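Local coordinates for protein beta-N-acetylhexosaminidase (Arthrobacter aurescens, PDB 3RCN) that probably hydrolyses terminal non-reducing N-acetyl-D-hexosamine residues from N-acetyl-beta-D-hexosaminides, as a glycosidase of glycosyl hydrolase family 20, at residues A[187-192]-A[290-295]; A[463-468]-A[520-525]; A[471-476]-A[514-519]. All blocks are in the same frame, centred on the assembly; numbering follows the deposited sequence.

Interaction 1. Residues A[187-192]-A[290-295]; sequences NRYPKL and SLEFYR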
loop_
_atom_site.group_PDB
_atom_site.type_symbol
_atom_site.label_atom_id
_atom_site.label_comp_id
_atom_site.label_asym_id
_atom_site.label_seq_id
_atom_site.Cartn_x
_atom_site.Cartn_y
_atom_site.Cartn_z
ATOM N N ASN A 187 14.035 4.309 21.755
ATOM C CA ASN A 187 13.669 5.358 22.694
ATOM C C ASN A 187 14.865 5.979 23.409
ATOM O O ASN A 187 14.881 7.176 23.672
ATOM C CB ASN A 187 12.655 4.826 23.722
ATOM C CG ASN A 187 11.301 4.451 23.096
ATOM O OD1 ASN A 187 10.841 5.068 22.118
ATOM N ND2 ASN A 187 10.660 3.431 23.667
ATOM N N ARG A 188 15.870 5.168 23.721
ATOM C CA ARG A 188 17.021 5.666 24.458
ATOM C C ARG A 188 17.958 6.462 23.568
ATOM O O ARG A 188 18.677 7.344 24.037
ATOM C CB ARG A 188 17.776 4.513 25.125
ATOM C CG ARG A 188 18.980 4.944 25.952
ATOM C CD ARG A 188 19.757 3.731 26.420
ATOM N NE ARG A 188 18.932 2.875 27.266
ATOM C CZ ARG A 188 19.177 2.630 28.550
ATOM N NH1 ARG A 188 20.246 3.155 29.146
ATOM N NH2 ARG A 188 18.355 1.844 29.233
ATOM N N TYR A 189 17.945 6.151 22.278
ATOM C CA TYR A 189 18.896 6.746 21.346
ATOM C C TYR A 189 18.191 7.427 20.164
ATOM O O TYR A 189 18.287 6.958 19.026
ATOM C CB TYR A 189 19.859 5.672 20.835
ATOM C CG TYR A 189 20.708 5.014 21.913
ATOM C CD1 TYR A 189 21.420 5.778 22.833
ATOM C CD2 TYR A 189 20.797 3.625 22.008
ATOM C CE1 TYR A 189 22.196 5.188 23.809
ATOM C CE2 TYR A 189 21.566 3.028 22.979
ATOM C CZ TYR A 189 22.270 3.811 23.879
ATOM O OH TYR A 189 23.050 3.214 24.848
ATOM N N PRO A 190 17.519 8.562 20.427
ATOM C CA PRO A 190 16.636 9.223 19.454
ATOM C C PRO A 190 17.318 9.541 18.134
ATOM O O PRO A 190 16.630 9.577 17.128
ATOM C CB PRO A 190 16.246 10.533 20.152
ATOM C CG PRO A 190 16.521 10.292 21.611
ATOM C CD PRO A 190 17.691 9.363 21.650
ATOM N N LYS A 191 18.629 9.768 18.132
ATOM C CA LYS A 191 19.326 10.166 16.904
ATOM C C LYS A 191 19.410 9.038 15.892
ATOM O O LYS A 191 19.683 9.280 14.715
ATOM C CB LYS A 191 20.750 10.661 17.195
ATOM C CG LYS A 191 20.849 11.841 18.133
ATOM C CD LYS A 191 20.540 13.131 17.422
ATOM C CE LYS A 191 20.813 14.293 18.347
ATOM N NZ LYS A 191 22.051 14.039 19.137
ATOM N N LEU A 192 19.217 7.801 16.344
ATOM C CA LEU A 192 19.265 6.670 15.424
ATOM C C LEU A 192 18.312 6.929 14.271
ATOM O O LEU A 192 18.649 6.703 13.101
ATOM C CB LEU A 192 18.938 5.351 16.129
ATOM C CG LEU A 192 20.157 4.770 16.870
ATOM C CD1 LEU A 192 19.867 3.408 17.511
ATOM C CD2 LEU A 192 21.379 4.679 15.943
ATOM N N SER A 290 30.549 0.596 22.614
ATOM C CA SER A 290 29.776 -0.015 21.523
ATOM C C SER A 290 28.914 -1.135 22.074
ATOM O O SER A 290 27.710 -1.196 21.809
ATOM C CB SER A 290 30.683 -0.633 20.463
ATOM O OG SER A 290 31.703 0.247 20.085
ATOM N N LEU A 291 29.549 -2.034 22.827
ATOM C CA LEU A 291 28.851 -3.164 23.420
ATOM C C LEU A 291 27.652 -2.729 24.248
ATOM O O LEU A 291 26.569 -3.300 24.113
ATOM C CB LEU A 291 29.801 -4.003 24.281
ATOM C CG LEU A 291 30.312 -5.253 23.577
ATOM C CD1 LEU A 291 31.196 -6.059 24.495
ATOM C CD2 LEU A 291 29.117 -6.078 23.085
ATOM N N GLU A 292 27.844 -1.727 25.105
ATOM C CA GLU A 292 26.756 -1.260 25.949
ATOM C C GLU A 292 25.628 -0.661 25.088
ATOM O O GLU A 292 24.437 -0.875 25.346
ATOM C CB GLU A 292 27.257 -0.236 26.974
ATOM C CG GLU A 292 26.155 0.305 27.888
ATOM C CD GLU A 292 26.370 1.764 28.285
ATOM O OE1 GLU A 292 27.547 2.186 28.380
ATOM O OE2 GLU A 292 25.362 2.485 28.496
ATOM N N PHE A 293 26.023 0.086 24.064
ATOM C CA PHE A 293 25.073 0.718 23.174
ATOM C C PHE A 293 24.155 -0.338 22.575
ATOM O O PHE A 293 22.932 -0.220 22.629
ATOM C CB PHE A 293 25.820 1.460 22.070
ATOM C CG PHE A 293 24.934 2.291 21.199
ATOM C CD1 PHE A 293 24.328 1.741 20.077
ATOM C CD2 PHE A 293 24.707 3.627 21.494
ATOM C CE1 PHE A 293 23.506 2.508 19.269
ATOM C CE2 PHE A 293 23.888 4.396 20.686
ATOM C CZ PHE A 293 23.287 3.833 19.574
ATOM N N TYR A 294 24.754 -1.386 22.026
ATOM C CA TYR A 294 23.988 -2.381 21.305
ATOM C C TYR A 294 23.243 -3.367 22.199
ATOM O O TYR A 294 22.329 -4.035 21.738
ATOM C CB TYR A 294 24.871 -3.105 20.305
ATOM C CG TYR A 294 25.046 -2.322 19.040
ATOM C CD1 TYR A 294 26.114 -1.455 18.886
ATOM C CD2 TYR A 294 24.125 -2.428 18.003
ATOM C CE1 TYR A 294 26.274 -0.720 17.731
ATOM C CE2 TYR A 294 24.272 -1.694 16.838
ATOM C CZ TYR A 294 25.349 -0.842 16.711
ATOM O OH TYR A 294 25.514 -0.113 15.563
ATOM N N ARG A 295 23.622 -3.450 23.468
ATOM C CA ARG A 295 22.843 -4.223 24.435
ATOM C C ARG A 295 21.575 -3.460 24.723
ATOM O O ARG A 295 20.499 -4.049 24.834
ATOM C CB ARG A 295 23.583 -4.422 25.758
ATOM C CG ARG A 295 24.756 -5.355 25.716
ATOM C CD ARG A 295 25.240 -5.601 27.139
ATOM N NE ARG A 295 26.407 -6.456 27.164
ATOM C CZ ARG A 295 27.630 -6.009 27.403
ATOM N NH1 ARG A 295 27.799 -4.713 27.659
ATOM N NH2 ARG A 295 28.670 -6.855 27.402
HETATM O O HOH W 1 24.514 4.946 27.110
#
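Tyr189 and Phe293 lie face against face, as an offset stack with centroids 3.9 Å apart and planes at 15°. The displacement can be read from the atoms: Phe293 CE2 sits 3.3 Å above the Tyr189 ring plane, over its centre, whereas Tyr189 CE2 lies toward the rim of the Phe293 ring. On the opposite face of Tyr189 rests CG of its own neighbour Arg188, and Tyr257 meets the tyrosine ring edge-to-face. The two aromatic side chains run past each other in opposite directions. Phe293 manages this with CG anti to the backbone N (chi1 -173°), which carries its ring from the helix flank across to Tyr189. Leu192 CD1 adds an oblique contact, 4.0 Å from Phe293 CZ. Both segments belong to the family 20 catalytic domain, an alpha/beta barrel; the stack fastens the turn leading into helix 191-194 onto the outer helix 288-304, where the backbone N atoms of Asn187 and Arg188 also bond the carboxylate of Glu300. At the phenolic end, Tyr189 OH hydrogen-bonds Asn296, one turn further along helix 288-304 from Glu292. The same hydroxyl is 3.2 Å from the oxygen of water 1, which donates to Glu292 OE2 at 2.9 Å. Arg188 NH1 remains 5.2 Å from Glu292 OE2, too far for a salt bridge, although some electrostatic attraction is likely.

Interaction 2. Residues A[463-468]-A[520-525]; sequences SPRRVQ and APWQQR. With SO4 (sulfate ion), chain B.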
loop_
_atom_site.group_PDB
_atom_site.type_symbol
_atom_site.label_atom_id
_atom_site.label_comp_id
_atom_site.label_asym_id
_atom_site.label_seq_id
_atom_site.Cartn_x
_atom_site.Cartn_y
_atom_site.Cartn_z
ATOM N N SER A 463 11.075 1.611 -5.219
ATOM C CA SER A 463 9.659 1.682 -4.917
ATOM C C SER A 463 9.184 0.281 -4.596
ATOM O O SER A 463 9.842 -0.689 -4.969
ATOM C CB SER A 463 8.869 2.237 -6.109
ATOM O OG SER A 463 8.916 1.341 -7.201
ATOM N N PRO A 464 8.032 0.171 -3.911
ATOM C CA PRO A 464 7.401 -1.137 -3.690
ATOM C C PRO A 464 7.039 -1.824 -5.014
ATOM O O PRO A 464 6.973 -3.046 -5.072
ATOM C CB PRO A 464 6.134 -0.793 -2.894
ATOM C CG PRO A 464 6.395 0.540 -2.303
ATOM C CD PRO A 464 7.320 1.263 -3.232
ATOM N N ARG A 465 6.800 -1.052 -6.066
ATOM C CA ARG A 465 6.568 -1.659 -7.370
ATOM C C ARG A 465 7.822 -2.412 -7.812
ATOM O O ARG A 465 7.750 -3.550 -8.269
ATOM C CB ARG A 465 6.184 -0.610 -8.413
ATOM C CG ARG A 465 4.988 0.247 -8.034
ATOM C CD ARG A 465 4.716 1.328 -9.088
ATOM N NE ARG A 465 4.020 0.777 -10.243
ATOM C CZ ARG A 465 3.920 1.377 -11.426
ATOM N NH1 ARG A 465 4.479 2.558 -11.639
ATOM N NH2 ARG A 465 3.265 0.782 -12.405
ATOM N N ARG A 466 8.978 -1.778 -7.684
ATOM C CA ARG A 466 10.215 -2.421 -8.101
ATOM C C ARG A 466 10.498 -3.680 -7.262
ATOM O O ARG A 466 10.951 -4.705 -7.779
ATOM C CB ARG A 466 11.376 -1.428 -8.050
ATOM C CG ARG A 466 11.302 -0.358 -9.129
ATOM C CD ARG A 466 12.524 -0.408 -10.035
ATOM N NE ARG A 466 12.687 -1.729 -10.621
ATOM C CZ ARG A 466 13.828 -2.416 -10.649
ATOM N NH1 ARG A 466 14.947 -1.914 -10.135
ATOM N NH2 ARG A 466 13.851 -3.613 -11.211
ATOM N N VAL A 467 10.205 -3.613 -5.969
ATOM C CA VAL A 467 10.353 -4.790 -5.134
ATOM C C VAL A 467 9.469 -5.946 -5.616
ATOM O O VAL A 467 9.881 -7.114 -5.600
ATOM C CB VAL A 467 10.064 -4.472 -3.654
ATOM C CG1 VAL A 467 9.819 -5.759 -2.876
ATOM C CG2 VAL A 467 11.216 -3.653 -3.042
ATOM N N GLN A 468 8.257 -5.623 -6.061
ATOM C CA GLN A 468 7.330 -6.645 -6.560
ATOM C C GLN A 468 7.843 -7.275 -7.853
ATOM O O GLN A 468 7.688 -8.477 -8.100
ATOM C CB GLN A 468 5.941 -6.045 -6.781
ATOM C CG GLN A 468 5.268 -5.611 -5.497
ATOM C CD GLN A 468 3.893 -5.050 -5.740
ATOM O OE1 GLN A 468 3.608 -4.516 -6.815
ATOM N NE2 GLN A 468 3.019 -5.177 -4.746
ATOM N N ALA A 520 7.601 -4.985 -18.768
ATOM C CA ALA A 520 6.736 -4.000 -19.402
ATOM C C ALA A 520 7.539 -2.729 -19.588
ATOM O O ALA A 520 8.427 -2.437 -18.803
ATOM C CB ALA A 520 5.500 -3.737 -18.550
ATOM N N PRO A 521 7.238 -1.968 -20.639
ATOM C CA PRO A 521 8.002 -0.753 -20.931
ATOM C C PRO A 521 8.151 0.189 -19.729
ATOM O O PRO A 521 9.192 0.830 -19.618
ATOM C CB PRO A 521 7.167 -0.088 -22.033
ATOM C CG PRO A 521 6.513 -1.238 -22.728
ATOM C CD PRO A 521 6.189 -2.223 -21.642
ATOM N N TRP A 522 7.138 0.290 -18.866
ATOM C CA TRP A 522 7.230 1.188 -17.710
ATOM C C TRP A 522 8.057 0.590 -16.573
ATOM O O TRP A 522 8.375 1.265 -15.601
ATOM C CB TRP A 522 5.843 1.609 -17.196
ATOM C CG TRP A 522 4.966 0.472 -16.800
ATOM C CD1 TRP A 522 4.877 -0.114 -15.564
ATOM C CD2 TRP A 522 4.043 -0.224 -17.641
ATOM N NE1 TRP A 522 3.952 -1.139 -15.590
ATOM C CE2 TRP A 522 3.429 -1.224 -16.857
ATOM C CE3 TRP A 522 3.684 -0.110 -18.985
ATOM C CZ2 TRP A 522 2.479 -2.098 -17.376
ATOM C CZ3 TRP A 522 2.729 -0.977 -19.500
ATOM C CH2 TRP A 522 2.141 -1.956 -18.697
ATOM N N GLN A 523 8.376 -0.689 -16.695
ATOM C CA GLN A 523 9.238 -1.377 -15.741
ATOM C C GLN A 523 10.718 -1.273 -16.088
ATOM O O GLN A 523 11.576 -1.609 -15.278
ATOM C CB GLN A 523 8.855 -2.850 -15.667
ATOM C CG GLN A 523 7.524 -3.107 -14.985
ATOM C CD GLN A 523 7.067 -4.527 -15.200
ATOM O OE1 GLN A 523 7.528 -5.205 -16.127
ATOM N NE2 GLN A 523 6.172 -4.997 -14.343
ATOM N N GLN A 524 11.023 -0.829 -17.296
ATOM C CA GLN A 524 12.408 -0.675 -17.701
ATOM C C GLN A 524 13.071 0.586 -17.120
ATOM O O GLN A 524 12.400 1.537 -16.733
ATOM C CB GLN A 524 12.505 -0.725 -19.221
ATOM C CG GLN A 524 12.224 -2.104 -19.760
ATOM C CD GLN A 524 12.134 -2.123 -21.262
ATOM O OE1 GLN A 524 12.828 -1.365 -21.942
ATOM N NE2 GLN A 524 11.263 -2.980 -21.795
ATOM N N ARG A 525 14.391 0.570 -17.026
ATOM C CA ARG A 525 15.126 1.732 -16.542
ATOM C C ARG A 525 16.419 1.883 -17.343
ATOM O O ARG A 525 17.495 1.554 -16.859
ATOM C CB ARG A 525 15.450 1.592 -15.048
ATOM C CG ARG A 525 14.233 1.361 -14.143
ATOM C CD ARG A 525 13.652 2.656 -13.563
ATOM N NE ARG A 525 12.526 2.402 -12.657
ATOM C CZ ARG A 525 11.280 2.132 -13.053
ATOM N NH1 ARG A 525 10.985 2.072 -14.346
ATOM N NH2 ARG A 525 10.325 1.910 -12.159
HETATM S S SO4 B . 7.796 3.597 -10.061
HETATM O O1 SO4 B . 7.731 3.674 -11.520
HETATM O O2 SO4 B . 8.223 2.261 -9.664
HETATM O O3 SO4 B . 8.760 4.585 -9.589
HETATM O O4 SO4 B . 6.487 3.885 -9.477
HETATM O O HOH W 2 10.901 -3.029 -12.665
#
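Arg465 and Trp522 cross at about a right angle, yet guanidinium and indole planes differ by only 13°; Arg465 NH2 approaches Trp522 CD1 obliquely, at 3.7 Å. Arg525 runs alongside Arg466 in the opposite direction, its NH2 3.8 Å from Arg466 CD, a tentative detail because Arg466 has two conformers. A bend at chi2 (-93°) folds Arg525 back over its own loop, where NH1 donates to Trp522 O (3.0 Å), in the guanidinium plane, and to Gln524 O (2.8 Å), tilted from it. Its NH2 is thereby directed at the sulfate, 3.2 Å from O1. Cutting this side chain back to an alanine removes NH1 and NH2, and would probably leave the carbonyls of Trp522 and Gln524 without this donor and the sulfate with less positive charge around it. Arg465 NH1 bonds sulfate O4 nearly straight (168°, 3.2 Å), while its NE forms a salt bridge with Glu512 and its NH2 reaches Gly218 O of the second subunit. Ser463 OG donates to sulfate O2 (2.7 Å) and accepts from Arg466 N (3.2 Å), the capping bond of helix 464-471. With Arg215 of the second subunit also bonding the sulfate, this is an anion site at a helix N terminus on the subunit interface, occupied by an ion probably taken from the crystallisation liquor.

Interaction 3. Residues A[471-476]-A[514-519]; sequences AFPRLS and RPLSGP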
loop_
_atom_site.group_PDB
_atom_site.type_symbol
_atom_site.label_atom_id
_atom_site.label_comp_id
_atom_site.label_asym_id
_atom_site.label_seq_id
_atom_site.Cartn_x
_atom_site.Cartn_y
_atom_site.Cartn_z
ATOM N N ALA A 471 10.652 -9.602 -6.785
ATOM C CA ALA A 471 10.254 -10.783 -6.034
ATOM C C ALA A 471 9.425 -11.757 -6.851
ATOM O O ALA A 471 9.473 -12.966 -6.621
ATOM C CB ALA A 471 9.510 -10.385 -4.761
ATOM N N PHE A 472 8.643 -11.249 -7.792
ATOM C CA PHE A 472 7.724 -12.130 -8.512
ATOM C C PHE A 472 7.947 -12.103 -10.003
ATOM O O PHE A 472 8.351 -11.072 -10.546
ATOM C CB PHE A 472 6.280 -11.777 -8.179
ATOM C CG PHE A 472 5.920 -12.061 -6.764
ATOM C CD1 PHE A 472 5.571 -13.346 -6.375
ATOM C CD2 PHE A 472 5.962 -11.054 -5.810
ATOM C CE1 PHE A 472 5.251 -13.630 -5.063
ATOM C CE2 PHE A 472 5.636 -11.325 -4.493
ATOM C CZ PHE A 472 5.280 -12.619 -4.115
ATOM N N PRO A 473 7.642 -13.218 -10.687
ATOM C CA PRO A 473 7.083 -14.522 -10.292
ATOM C C PRO A 473 8.008 -15.482 -9.501
ATOM O O PRO A 473 7.526 -16.494 -8.993
ATOM C CB PRO A 473 6.682 -15.132 -11.636
ATOM C CG PRO A 473 7.733 -14.624 -12.571
ATOM C CD PRO A 473 8.080 -13.233 -12.098
ATOM N N ARG A 474 9.314 -15.226 -9.479
ATOM C CA ARG A 474 10.270 -16.160 -8.865
ATOM C C ARG A 474 9.889 -16.655 -7.473
ATOM O O ARG A 474 9.975 -17.838 -7.200
ATOM C CB ARG A 474 11.676 -15.560 -8.830
ATOM C CG ARG A 474 12.310 -15.514 -10.194
ATOM C CD ARG A 474 13.696 -14.943 -10.117
ATOM N NE ARG A 474 13.684 -13.531 -9.773
ATOM C CZ ARG A 474 14.778 -12.788 -9.675
ATOM N NH1 ARG A 474 15.977 -13.322 -9.887
ATOM N NH2 ARG A 474 14.673 -11.510 -9.364
ATOM N N LEU A 475 9.460 -15.752 -6.604
ATOM C CA LEU A 475 9.064 -16.116 -5.251
ATOM C C LEU A 475 7.883 -17.111 -5.220
ATOM O O LEU A 475 7.683 -17.825 -4.234
ATOM C CB LEU A 475 8.723 -14.852 -4.463
ATOM C CG LEU A 475 8.617 -15.011 -2.954
ATOM C CD1 LEU A 475 9.809 -15.805 -2.432
ATOM C CD2 LEU A 475 8.539 -13.648 -2.268
ATOM N N SER A 476 7.098 -17.160 -6.292
ATOM C CA SER A 476 6.010 -18.128 -6.369
ATOM C C SER A 476 6.569 -19.531 -6.578
ATOM O O SER A 476 6.123 -20.492 -5.944
ATOM C CB SER A 476 5.037 -17.783 -7.497
ATOM O OG SER A 476 4.408 -16.537 -7.273
ATOM N N ARG A 514 7.214 -9.466 -12.931
ATOM C CA ARG A 514 7.838 -9.451 -14.251
ATOM C C ARG A 514 7.036 -10.374 -15.140
ATOM O O ARG A 514 6.911 -11.554 -14.835
ATOM C CB ARG A 514 9.294 -9.928 -14.234
ATOM C CG ARG A 514 10.069 -9.515 -15.502
ATOM C CD ARG A 514 11.447 -10.158 -15.631
ATOM N NE ARG A 514 11.349 -11.455 -16.297
ATOM C CZ ARG A 514 11.884 -11.750 -17.481
ATOM N NH1 ARG A 514 12.594 -10.853 -18.154
ATOM N NH2 ARG A 514 11.725 -12.967 -17.983
ATOM N N PRO A 515 6.475 -9.841 -16.238
ATOM C CA PRO A 515 5.768 -10.731 -17.160
ATOM C C PRO A 515 6.746 -11.747 -17.727
ATOM O O PRO A 515 7.931 -11.443 -17.873
ATOM C CB PRO A 515 5.281 -9.782 -18.255
ATOM C CG PRO A 515 5.195 -8.449 -17.590
ATOM C CD PRO A 515 6.383 -8.432 -16.656
ATOM N N LEU A 516 6.254 -12.941 -18.032
ATOM C CA LEU A 516 7.115 -14.016 -18.496
ATOM C C LEU A 516 7.919 -13.665 -19.756
ATOM O O LEU A 516 9.060 -14.120 -19.938
ATOM C CB LEU A 516 6.293 -15.284 -18.689
ATOM C CG LEU A 516 6.059 -16.065 -17.388
ATOM C CD1 LEU A 516 5.464 -15.191 -16.291
ATOM C CD2 LEU A 516 5.169 -17.259 -17.652
ATOM N N SER A 517 7.335 -12.829 -20.605
ATOM C CA SER A 517 7.968 -12.441 -21.863
ATOM C C SER A 517 8.921 -11.263 -21.676
ATOM O O SER A 517 9.492 -10.755 -22.629
ATOM C CB SER A 517 6.931 -12.173 -22.959
ATOM O OG SER A 517 5.961 -11.224 -22.548
ATOM N N GLY A 518 9.110 -10.845 -20.436
ATOM C CA GLY A 518 9.980 -9.720 -20.161
ATOM C C GLY A 518 9.300 -8.472 -19.652
ATOM O O GLY A 518 8.072 -8.395 -19.599
ATOM N N PRO A 519 10.109 -7.517 -19.182
ATOM C CA PRO A 519 9.623 -6.300 -18.526
ATOM C C PRO A 519 8.673 -5.479 -19.386
ATOM O O PRO A 519 8.914 -5.307 -20.582
ATOM C CB PRO A 519 10.910 -5.507 -18.246
ATOM C CG PRO A 519 12.005 -6.219 -19.003
ATOM C CD PRO A 519 11.575 -7.632 -19.112
#
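Phe472 O accepts the backbone N-H of Arg514 in the single hydrogen bond between the segments, at 3.1 Å and an N-H...O angle of 175°. The hydrogen points almost straight at the oxygen, but the donor stands 37° out of the carbonyl plane. Pro473 packs beside this bond: its CD is 3.4 Å from Arg514 O and 4.1 Å from Arg514 CB. Further along, Pro473 CG comes within 4.4 Å of Leu516 CD1, a looser apolar touch. The peptide between Phe472 and Pro473 is cis, at the kink where helix 464-471 has ended and helix 474-483 is about to start, so the carbonyl and the proline ring meet the loop together. On the loop side, Pro515 to Gly518 form a type I beta turn, closed by Gly518 N bonding Pro515 O at 2.9 Å. Arg514 extends with CG anti to the backbone N (chi1 -162°) and bends at chi3; Gly518 CA then covers one face of its guanidinium, 3.4 Å above the plane. The arginine's charged end belongs to Glu418, its salt-bridge partner, while Leu516 leans on Thr499 and Leu503 of helix 491-508. Across the segments, then, the attachment is carried by main-chain polarity and the proline ring, whereas the arginine's charge is directed to a third part of the chain, where it would probably be balanced by Glu418.

From the N terminus, interaction 1 comes first: residues 290-295 return to 187-192 and close a loop of 97 intervening residues at the periphery of the catalytic barrel. Only after it is complete does interaction 2 open, at 463-468, so the two are in series, their centres 36 Å apart. Interaction 3 (471-476 with 514-519) opens and closes before 520-525 completes interaction 2, making it the inner of two concentric loops. They start from consecutive helices, interaction 2 from 464-471 and interaction 3 from the beginning of 474-483, and touch where Gln523 OE1 is 3.5 Å from Pro515 CD. Together they fix the loop after helix 491-508 along that helix pair; interaction 1 lies across the chain's centre from interaction 3.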